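Local coordinates for protein-glutamine gamma-glutamyltransferase (Pagrus major, PDB 1G0D), which probably catalyses calcium-dependent acyl transfer from peptide-bound glutamine to primary amines, such as lysine side chains of other proteins, and so cross-links them, at residues F130-F134 against M185-F189; A502-M508 against K526-V532; G617-T621 against Q632-N636. All blocks are in the same frame, centred on the assembly; numbering follows the deposited sequence.

Interaction 1 of 3, residues F130-F134 against M185-F189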
loop_
_atom_site.group_PDB
_atom_site.type_symbol
_atom_site.label_atom_id
_atom_site.label_comp_id
_atom_site.label_asym_id
_atom_site.label_seq_id
_atom_site.Cartn_x
_atom_site.Cartn_y
_atom_site.Cartn_z
ATOM N N PHE A 130 2.777 23.660 -17.160
ATOM C CA PHE A 130 1.760 23.205 -16.235
ATOM C C PHE A 130 1.798 21.669 -16.199
ATOM O O PHE A 130 2.415 21.031 -17.069
ATOM C CB PHE A 130 0.364 23.759 -16.642
ATOM C CG PHE A 130 -0.149 23.270 -17.987
ATOM C CD1 PHE A 130 -0.800 22.028 -18.106
ATOM C CD2 PHE A 130 0.036 24.034 -19.136
ATOM C CE1 PHE A 130 -1.242 21.561 -19.331
ATOM C CE2 PHE A 130 -0.406 23.563 -20.363
ATOM C CZ PHE A 130 -1.044 22.325 -20.460
ATOM N N HIS A 131 1.178 21.080 -15.184
ATOM C CA HIS A 131 1.146 19.638 -15.057
ATOM C C HIS A 131 -0.260 19.119 -15.242
ATOM O O HIS A 131 -1.221 19.771 -14.872
ATOM C CB HIS A 131 1.640 19.239 -13.693
ATOM C CG HIS A 131 3.119 19.337 -13.539
ATOM N ND1 HIS A 131 3.741 20.467 -13.057
ATOM C CD2 HIS A 131 4.097 18.430 -13.753
ATOM C CE1 HIS A 131 5.040 20.250 -12.979
ATOM N NE2 HIS A 131 5.282 19.021 -13.395
ATOM N N MET A 132 -0.378 17.935 -15.807
ATOM C CA MET A 132 -1.680 17.349 -16.047
ATOM C C MET A 132 -1.799 15.980 -15.369
ATOM O O MET A 132 -0.958 15.104 -15.577
ATOM C CB MET A 132 -1.895 17.205 -17.546
ATOM C CG MET A 132 -3.180 16.507 -17.901
ATOM S SD MET A 132 -4.550 17.671 -18.052
ATOM C CE MET A 132 -4.124 18.519 -19.561
ATOM N N LEU A 133 -2.849 15.812 -14.571
ATOM C CA LEU A 133 -3.136 14.579 -13.829
ATOM C C LEU A 133 -4.421 13.875 -14.344
ATOM O O LEU A 133 -5.128 14.388 -15.198
ATOM C CB LEU A 133 -3.331 14.912 -12.343
ATOM C CG LEU A 133 -2.213 15.429 -11.430
ATOM C CD1 LEU A 133 -0.890 15.563 -12.136
ATOM C CD2 LEU A 133 -2.659 16.710 -10.884
ATOM N N PHE A 134 -4.716 12.699 -13.798
ATOM C CA PHE A 134 -5.897 11.936 -14.172
ATOM C C PHE A 134 -7.096 12.661 -13.531
ATOM O O PHE A 134 -6.948 13.324 -12.514
ATOM C CB PHE A 134 -5.770 10.502 -13.622
ATOM C CG PHE A 134 -4.891 9.608 -14.457
ATOM C CD1 PHE A 134 -3.611 9.260 -14.028
ATOM C CD2 PHE A 134 -5.315 9.156 -15.698
ATOM C CE1 PHE A 134 -2.767 8.485 -14.836
ATOM C CE2 PHE A 134 -4.477 8.379 -16.516
ATOM C CZ PHE A 134 -3.210 8.048 -16.090
ATOM N N MET A 185 4.581 15.450 -6.182
ATOM C CA MET A 185 4.010 15.298 -7.503
ATOM C C MET A 185 5.151 15.244 -8.515
ATOM O O MET A 185 5.151 14.441 -9.444
ATOM C CB MET A 185 3.095 16.477 -7.832
ATOM C CG MET A 185 2.586 16.471 -9.268
ATOM S SD MET A 185 1.912 18.023 -9.828
ATOM C CE MET A 185 3.440 19.028 -9.947
ATOM N N ASP A 186 6.131 16.105 -8.334
ATOM C CA ASP A 186 7.252 16.144 -9.248
ATOM C C ASP A 186 8.041 14.847 -9.270
ATOM O O ASP A 186 8.536 14.438 -10.338
ATOM C CB ASP A 186 8.149 17.277 -8.857
ATOM C CG ASP A 186 7.438 18.571 -8.862
ATOM O OD1 ASP A 186 7.700 19.318 -9.814
ATOM O OD2 ASP A 186 6.629 18.838 -7.935
ATOM N N ILE A 187 8.175 14.223 -8.096
ATOM C CA ILE A 187 8.887 12.951 -7.973
ATOM C C ILE A 187 8.059 11.822 -8.601
ATOM O O ILE A 187 8.605 10.843 -9.112
ATOM C CB ILE A 187 9.134 12.550 -6.510
ATOM C CG1 ILE A 187 10.033 13.564 -5.800
ATOM C CG2 ILE A 187 9.818 11.226 -6.484
ATOM C CD1 ILE A 187 9.932 13.553 -4.290
ATOM N N CYS A 188 6.736 11.937 -8.544
ATOM C CA CYS A 188 5.898 10.915 -9.130
ATOM C C CYS A 188 6.196 10.847 -10.619
ATOM O O CYS A 188 6.397 9.754 -11.116
ATOM C CB CYS A 188 4.430 11.207 -8.866
ATOM S SG CYS A 188 3.945 10.839 -7.184
ATOM N N PHE A 189 6.247 11.988 -11.324
ATOM C CA PHE A 189 6.578 12.019 -12.770
ATOM C C PHE A 189 8.026 11.610 -13.018
ATOM O O PHE A 189 8.370 11.210 -14.117
ATOM C CB PHE A 189 6.360 13.412 -13.388
ATOM C CG PHE A 189 4.909 13.740 -13.653
ATOM C CD1 PHE A 189 4.257 14.724 -12.912
ATOM C CD2 PHE A 189 4.168 12.989 -14.559
ATOM C CE1 PHE A 189 2.884 14.944 -13.058
ATOM C CE2 PHE A 189 2.794 13.202 -14.713
ATOM C CZ PHE A 189 2.147 14.178 -13.959
#
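The methyl group of Met185 sits squarely over the imidazole of His131. CE lies 3.5 Å from the ring centroid and 14° off the ring normal, the geometry of a CH-pi contact, and SD is over the same face, 4.5 Å from that centroid. A bend at the last side-chain torsion of Met185 (chi3 71°) places the methyl there. This is the densest part of the contact, and Phe189 extends it: the imidazole and phenyl planes are 23° from parallel but slid apart, with centroids separated by 5.6 Å, so they graze rather than stack. CZ of Phe189 also receives two neighbours at the ring edge, Leu133 CD1 at 3.8 Å and the backbone Met132 O at 3.6 Å.

Asp186 marks the loose, partly exposed side. Its OD1 approaches His131 CE1 only to 4.2 Å, while OD2 forms a salt bridge to Arg31. The axes of strand 130-133, in the N-terminal beta-sandwich, and of the helical turn 185-189, in the catalytic core, approach no closer than 10.9 Å, leaving side chains to span the gap. Strand 33-35 flanks the site, with Ile33 touching both Leu133 and Met185. Between the two segments themselves, without a hydrogen bond, cohesion rests on dispersion and on sulfur and methyl contacts with an aromatic face; the Arg31 salt bridge supplies the electrostatic link at the open side.

Interaction 2 of 3, residues A502-M508 against K526-V532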
loop_
_atom_site.group_PDB
_atom_site.type_symbol
_atom_site.label_atom_id
_atom_site.label_comp_id
_atom_site.label_asym_id
_atom_site.label_seq_id
_atom_site.Cartn_x
_atom_site.Cartn_y
_atom_site.Cartn_z
ATOM N N ALA A 502 -11.912 -40.798 24.254
ATOM C CA ALA A 502 -10.915 -40.795 23.201
ATOM C C ALA A 502 -9.540 -40.527 23.700
ATOM O O ALA A 502 -9.282 -39.519 24.341
ATOM C CB ALA A 502 -11.268 -39.780 22.187
ATOM N N HIS A 503 -8.640 -41.432 23.386
ATOM C CA HIS A 503 -7.265 -41.286 23.815
ATOM C C HIS A 503 -6.437 -40.920 22.588
ATOM O O HIS A 503 -6.520 -41.584 21.560
ATOM C CB HIS A 503 -6.771 -42.609 24.436
ATOM C CG HIS A 503 -7.871 -43.574 24.801
ATOM N ND1 HIS A 503 -8.555 -43.508 25.998
ATOM C CD2 HIS A 503 -8.368 -44.653 24.149
ATOM C CE1 HIS A 503 -9.420 -44.502 26.068
ATOM N NE2 HIS A 503 -9.327 -45.214 24.958
ATOM N N ALA A 504 -5.646 -39.860 22.679
ATOM C CA ALA A 504 -4.845 -39.447 21.536
ATOM C C ALA A 504 -3.488 -38.865 21.949
ATOM O O ALA A 504 -3.192 -38.684 23.135
ATOM C CB ALA A 504 -5.637 -38.444 20.677
ATOM N N GLN A 505 -2.645 -38.608 20.960
ATOM C CA GLN A 505 -1.325 -38.074 21.230
ATOM C C GLN A 505 -1.335 -36.627 20.832
ATOM O O GLN A 505 -1.614 -36.297 19.683
ATOM C CB GLN A 505 -0.280 -38.825 20.410
ATOM C CG GLN A 505 1.136 -38.775 20.979
ATOM C CD GLN A 505 1.310 -39.681 22.178
ATOM O OE1 GLN A 505 0.736 -40.777 22.232
ATOM N NE2 GLN A 505 2.101 -39.229 23.153
ATOM N N LEU A 506 -0.987 -35.770 21.774
ATOM C CA LEU A 506 -1.007 -34.347 21.553
ATOM C C LEU A 506 0.371 -33.701 21.486
ATOM O O LEU A 506 1.022 -33.489 22.506
ATOM C CB LEU A 506 -1.824 -33.726 22.683
ATOM C CG LEU A 506 -2.458 -32.336 22.690
ATOM C CD1 LEU A 506 -1.780 -31.484 23.752
ATOM C CD2 LEU A 506 -2.380 -31.700 21.340
ATOM N N THR A 507 0.810 -33.363 20.284
ATOM C CA THR A 507 2.095 -32.695 20.111
ATOM C C THR A 507 1.928 -31.173 19.984
ATOM O O THR A 507 1.110 -30.704 19.201
ATOM C CB THR A 507 2.781 -33.177 18.839
ATOM O OG1 THR A 507 2.810 -34.612 18.819
ATOM C CG2 THR A 507 4.186 -32.601 18.752
ATOM N N MET A 508 2.707 -30.404 20.733
ATOM C CA MET A 508 2.635 -28.945 20.664
ATOM C C MET A 508 4.013 -28.327 20.506
ATOM O O MET A 508 4.964 -28.761 21.147
ATOM C CB MET A 508 2.018 -28.384 21.929
ATOM C CG MET A 508 0.951 -29.230 22.506
ATOM S SD MET A 508 0.719 -28.609 24.163
ATOM C CE MET A 508 0.733 -30.134 25.143
ATOM N N LYS A 526 6.673 -30.110 22.857
ATOM C CA LYS A 526 6.176 -30.931 23.970
ATOM C C LYS A 526 5.092 -31.876 23.482
ATOM O O LYS A 526 4.179 -31.456 22.791
ATOM C CB LYS A 526 5.609 -29.990 25.038
ATOM C CG LYS A 526 4.899 -30.594 26.237
ATOM C CD LYS A 526 4.320 -29.426 27.072
ATOM C CE LYS A 526 3.620 -29.851 28.361
ATOM N NZ LYS A 526 2.285 -29.170 28.496
ATOM N N THR A 527 5.196 -33.153 23.820
ATOM C CA THR A 527 4.175 -34.113 23.415
ATOM C C THR A 527 3.551 -34.744 24.640
ATOM O O THR A 527 4.251 -35.170 25.546
ATOM C CB THR A 527 4.735 -35.217 22.547
ATOM O OG1 THR A 527 4.937 -34.705 21.227
ATOM C CG2 THR A 527 3.760 -36.374 22.473
ATOM N N ILE A 528 2.229 -34.802 24.659
ATOM C CA ILE A 528 1.513 -35.358 25.784
ATOM C C ILE A 528 0.613 -36.451 25.315
ATOM O O ILE A 528 0.285 -36.533 24.135
ATOM C CB ILE A 528 0.643 -34.273 26.472
ATOM C CG1 ILE A 528 1.023 -34.176 27.943
ATOM C CG2 ILE A 528 -0.854 -34.591 26.334
ATOM C CD1 ILE A 528 2.472 -33.797 28.188
ATOM N N SER A 529 0.232 -37.310 26.244
ATOM C CA SER A 529 -0.698 -38.375 25.923
ATOM C C SER A 529 -1.966 -37.919 26.597
ATOM O O SER A 529 -1.971 -37.501 27.763
ATOM C CB SER A 529 -0.235 -39.717 26.468
ATOM O OG SER A 529 0.366 -40.469 25.423
ATOM N N VAL A 530 -3.051 -38.004 25.855
ATOM C CA VAL A 530 -4.300 -37.502 26.347
ATOM C C VAL A 530 -5.462 -38.480 26.234
ATOM O O VAL A 530 -5.509 -39.305 25.304
ATOM C CB VAL A 530 -4.588 -36.165 25.566
ATOM C CG1 VAL A 530 -5.857 -36.237 24.750
ATOM C CG2 VAL A 530 -4.614 -35.021 26.512
ATOM N N THR A 531 -6.353 -38.451 27.224
ATOM C CA THR A 531 -7.585 -39.242 27.126
ATOM C C THR A 531 -8.659 -38.264 27.535
ATOM O O THR A 531 -8.755 -37.859 28.695
ATOM C CB THR A 531 -7.658 -40.513 28.020
ATOM O OG1 THR A 531 -8.860 -41.236 27.680
ATOM C CG2 THR A 531 -7.649 -40.153 29.508
ATOM N N VAL A 532 -9.419 -37.820 26.550
ATOM C CA VAL A 532 -10.451 -36.875 26.813
ATOM C C VAL A 532 -11.773 -37.578 26.656
ATOM O O VAL A 532 -12.065 -38.195 25.645
ATOM C CB VAL A 532 -10.331 -35.695 25.884
ATOM C CG1 VAL A 532 -11.314 -34.626 26.315
ATOM C CG2 VAL A 532 -8.911 -35.160 25.937
#
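Ala502-Met508 and Lys526-Val532 pair as the two arms of an antiparallel beta hairpin, in the first of the two C-terminal beta-barrel domains characteristic of transglutaminases. Strand 525-532 is the outermost strand of its sheet in this chain, whereas strand 502-513 bonds on its far side to strand 558-566.

Ala502, Ala504, Leu506 and Met508 form hydrogen-bonded backbone pairs with Val532, Val530, Ile528 and Lys526. Typical members are Leu506 N to Ile528 O at 2.8 Å and the reciprocal Ile528 N to Leu506 O. The exception is Lys526 N to Met508 O, weak at 121°. Between these pairs, His503 CA lies 3.0 Å from Val530 O in a CA-H...O contact.

Polar side chains bridge the strands on the more exposed face. Thr531 OG1 meets the edge of the His503 imidazole near its plane, in a hydrogen bond of 2.8 Å with ND1 in which either atom could be the donor. Thr507 OG1 and Thr527 OG1 share another, 3.2 Å long and equally undecided in direction; in both residues OG1 sits beside the backbone N, which turns the hydroxyls toward each other across this non-hydrogen-bonded pair. Gln505 bends at chi2 (75°) to send NE2 over to Ser529 OG, a weak bond of 3.1 Å.

Apolar contacts belong to the opposite face, where Leu506, Met508, Ile528 and Val530 lie beneath strands 473-479 and 536-544. Leu506 CB touches Ile528 CG2 at 3.9 Å. Met508 and Lys526 run side by side, and Lys526 NZ, held by a salt bridge to Glu540 and a hydrogen bond to Val541 O, stands 3.8 Å from Met508 CE.

Interaction 3 of 3, residues G617-T621 against Q632-N636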
loop_
_atom_site.group_PDB
_atom_site.type_symbol
_atom_site.label_atom_id
_atom_site.label_comp_id
_atom_site.label_asym_id
_atom_site.label_seq_id
_atom_site.Cartn_x
_atom_site.Cartn_y
_atom_site.Cartn_z
ATOM N N GLY A 617 19.552 3.918 22.384
ATOM C CA GLY A 617 19.466 4.250 20.977
ATOM C C GLY A 617 18.055 4.720 20.665
ATOM O O GLY A 617 17.666 4.750 19.490
ATOM N N GLY A 618 17.311 5.084 21.724
ATOM C CA GLY A 618 15.935 5.537 21.600
ATOM C C GLY A 618 15.794 6.744 20.706
ATOM O O GLY A 618 16.377 7.775 20.997
ATOM N N VAL A 619 15.059 6.587 19.602
ATOM C CA VAL A 619 14.781 7.662 18.631
ATOM C C VAL A 619 13.282 7.736 18.406
ATOM O O VAL A 619 12.645 6.696 18.171
ATOM C CB VAL A 619 15.217 7.395 17.208
ATOM C CG1 VAL A 619 15.933 8.569 16.699
ATOM C CG2 VAL A 619 15.927 6.102 17.083
ATOM N N PHE A 620 12.734 8.946 18.428
ATOM C CA PHE A 620 11.324 9.145 18.154
ATOM C C PHE A 620 11.376 9.836 16.787
ATOM O O PHE A 620 12.245 10.684 16.569
ATOM C CB PHE A 620 10.711 10.093 19.185
ATOM C CG PHE A 620 10.424 9.461 20.514
ATOM C CD1 PHE A 620 9.249 8.764 20.723
ATOM C CD2 PHE A 620 11.334 9.556 21.555
ATOM C CE1 PHE A 620 8.978 8.161 21.970
ATOM C CE2 PHE A 620 11.081 8.964 22.797
ATOM C CZ PHE A 620 9.906 8.265 23.000
ATOM N N THR A 621 10.501 9.457 15.856
ATOM C CA THR A 621 10.451 10.112 14.537
ATOM C C THR A 621 9.031 10.595 14.377
ATOM O O THR A 621 8.109 9.805 14.544
ATOM C CB THR A 621 10.719 9.151 13.398
ATOM O OG1 THR A 621 11.890 8.374 13.695
ATOM C CG2 THR A 621 10.882 9.922 12.094
ATOM N N GLN A 632 13.197 13.754 13.804
ATOM C CA GLN A 632 13.649 12.916 14.909
ATOM C C GLN A 632 13.985 13.574 16.255
ATOM O O GLN A 632 14.468 14.694 16.322
ATOM C CB GLN A 632 14.853 12.098 14.464
ATOM C CG GLN A 632 14.499 10.902 13.607
ATOM C CD GLN A 632 15.724 10.110 13.191
ATOM O OE1 GLN A 632 15.614 8.982 12.697
ATOM N NE2 GLN A 632 16.904 10.700 13.384
ATOM N N ILE A 633 13.697 12.848 17.328
ATOM C CA ILE A 633 14.015 13.264 18.692
ATOM C C ILE A 633 14.817 12.105 19.284
ATOM O O ILE A 633 14.270 11.017 19.497
ATOM C CB ILE A 633 12.788 13.406 19.577
ATOM C CG1 ILE A 633 11.717 14.220 18.852
ATOM C CG2 ILE A 633 13.217 13.977 20.932
ATOM C CD1 ILE A 633 10.475 14.361 19.647
ATOM N N HIS A 634 16.104 12.318 19.538
ATOM C CA HIS A 634 16.915 11.253 20.112
ATOM C C HIS A 634 16.877 11.323 21.629
ATOM O O HIS A 634 17.167 12.358 22.210
ATOM C CB HIS A 634 18.358 11.360 19.615
ATOM C CG HIS A 634 18.521 11.013 18.162
ATOM N ND1 HIS A 634 18.190 11.885 17.146
ATOM C CD2 HIS A 634 18.967 9.886 17.551
ATOM C CE1 HIS A 634 18.424 11.315 15.976
ATOM N NE2 HIS A 634 18.897 10.100 16.193
ATOM N N VAL A 635 16.459 10.234 22.264
ATOM C CA VAL A 635 16.425 10.151 23.716
ATOM C C VAL A 635 17.883 10.167 24.156
ATOM O O VAL A 635 18.672 9.311 23.741
ATOM C CB VAL A 635 15.795 8.820 24.191
ATOM C CG1 VAL A 635 16.007 8.649 25.695
ATOM C CG2 VAL A 635 14.318 8.789 23.835
ATOM N N ASN A 636 18.259 11.147 24.969
ATOM C CA ASN A 636 19.644 11.215 25.422
ATOM C C ASN A 636 19.780 10.367 26.680
ATOM O O ASN A 636 19.265 10.702 27.746
ATOM C CB ASN A 636 20.054 12.680 25.662
ATOM C CG ASN A 636 20.140 13.495 24.341
ATOM O OD1 ASN A 636 19.712 14.667 24.275
ATOM N ND2 ASN A 636 20.699 12.866 23.287
#
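The imidazole of His634 carries Val619 CG1 over one face, 3.5 Å from the ring centroid and 20° off its normal, a CH-pi contact displaced toward the rim on the CD2-NE2 side. The Phe620 ring is instead met at its edge, by Val635 CG2 at 3.4 Å from CE2 and by Ile633 O near the ring plane. Both rings belong to an antiparallel beta hairpin of the C-terminal immunoglobulin-like domain, and they leave its sheet on opposite faces.

On the Phe620 face, CB packs 3.9 Å from Ile633 CB; Phe665 of the adjacent strand 659-666 meets the Phe620 ring, and Val647 of strand 644-651 packs against Phe620 and Ile633. On the Val619 face, Thr621 OG1 lies alongside the extended Gln632 chain, 3.6 Å from CG, while Val619 and Thr621 also touch Arg248 in a loop.

The register is set by the backbone bonds. Phe620 and Ile633 form a hydrogen-bonded pair, Phe620 N to Ile633 O at 2.8 Å and the reciprocal bond at 2.7 Å. Past the regular strands, where the chain is loop on both sides, pairing persists for one more step: Val635 N donates to Gly618 O at 2.8 Å, with 153° at the hydrogen.

In the fold
The three contacts follow one another along the chain without touching. Interactions 1 and 2 lie on opposite sides of the chain's centre, their own centres about 63 Å apart; interaction 3 is nearer to interaction 1 (nearest atoms about 17 Å) than to interaction 2 (about 36 Å). Interaction 1 joins domains, whereas the other two are hairpins within separate beta domains. Met185 and Cys188 of interaction 1 pack on Cys285 of helix 272-286, which begins at the catalytic Cys272. In interaction 2, Met508 is about 7 Å, between side chains, from Ile477 of the probable GTP site, and the hairpin's connection includes Tyr515, important for catalysis. Interaction 3 lies away from these sites.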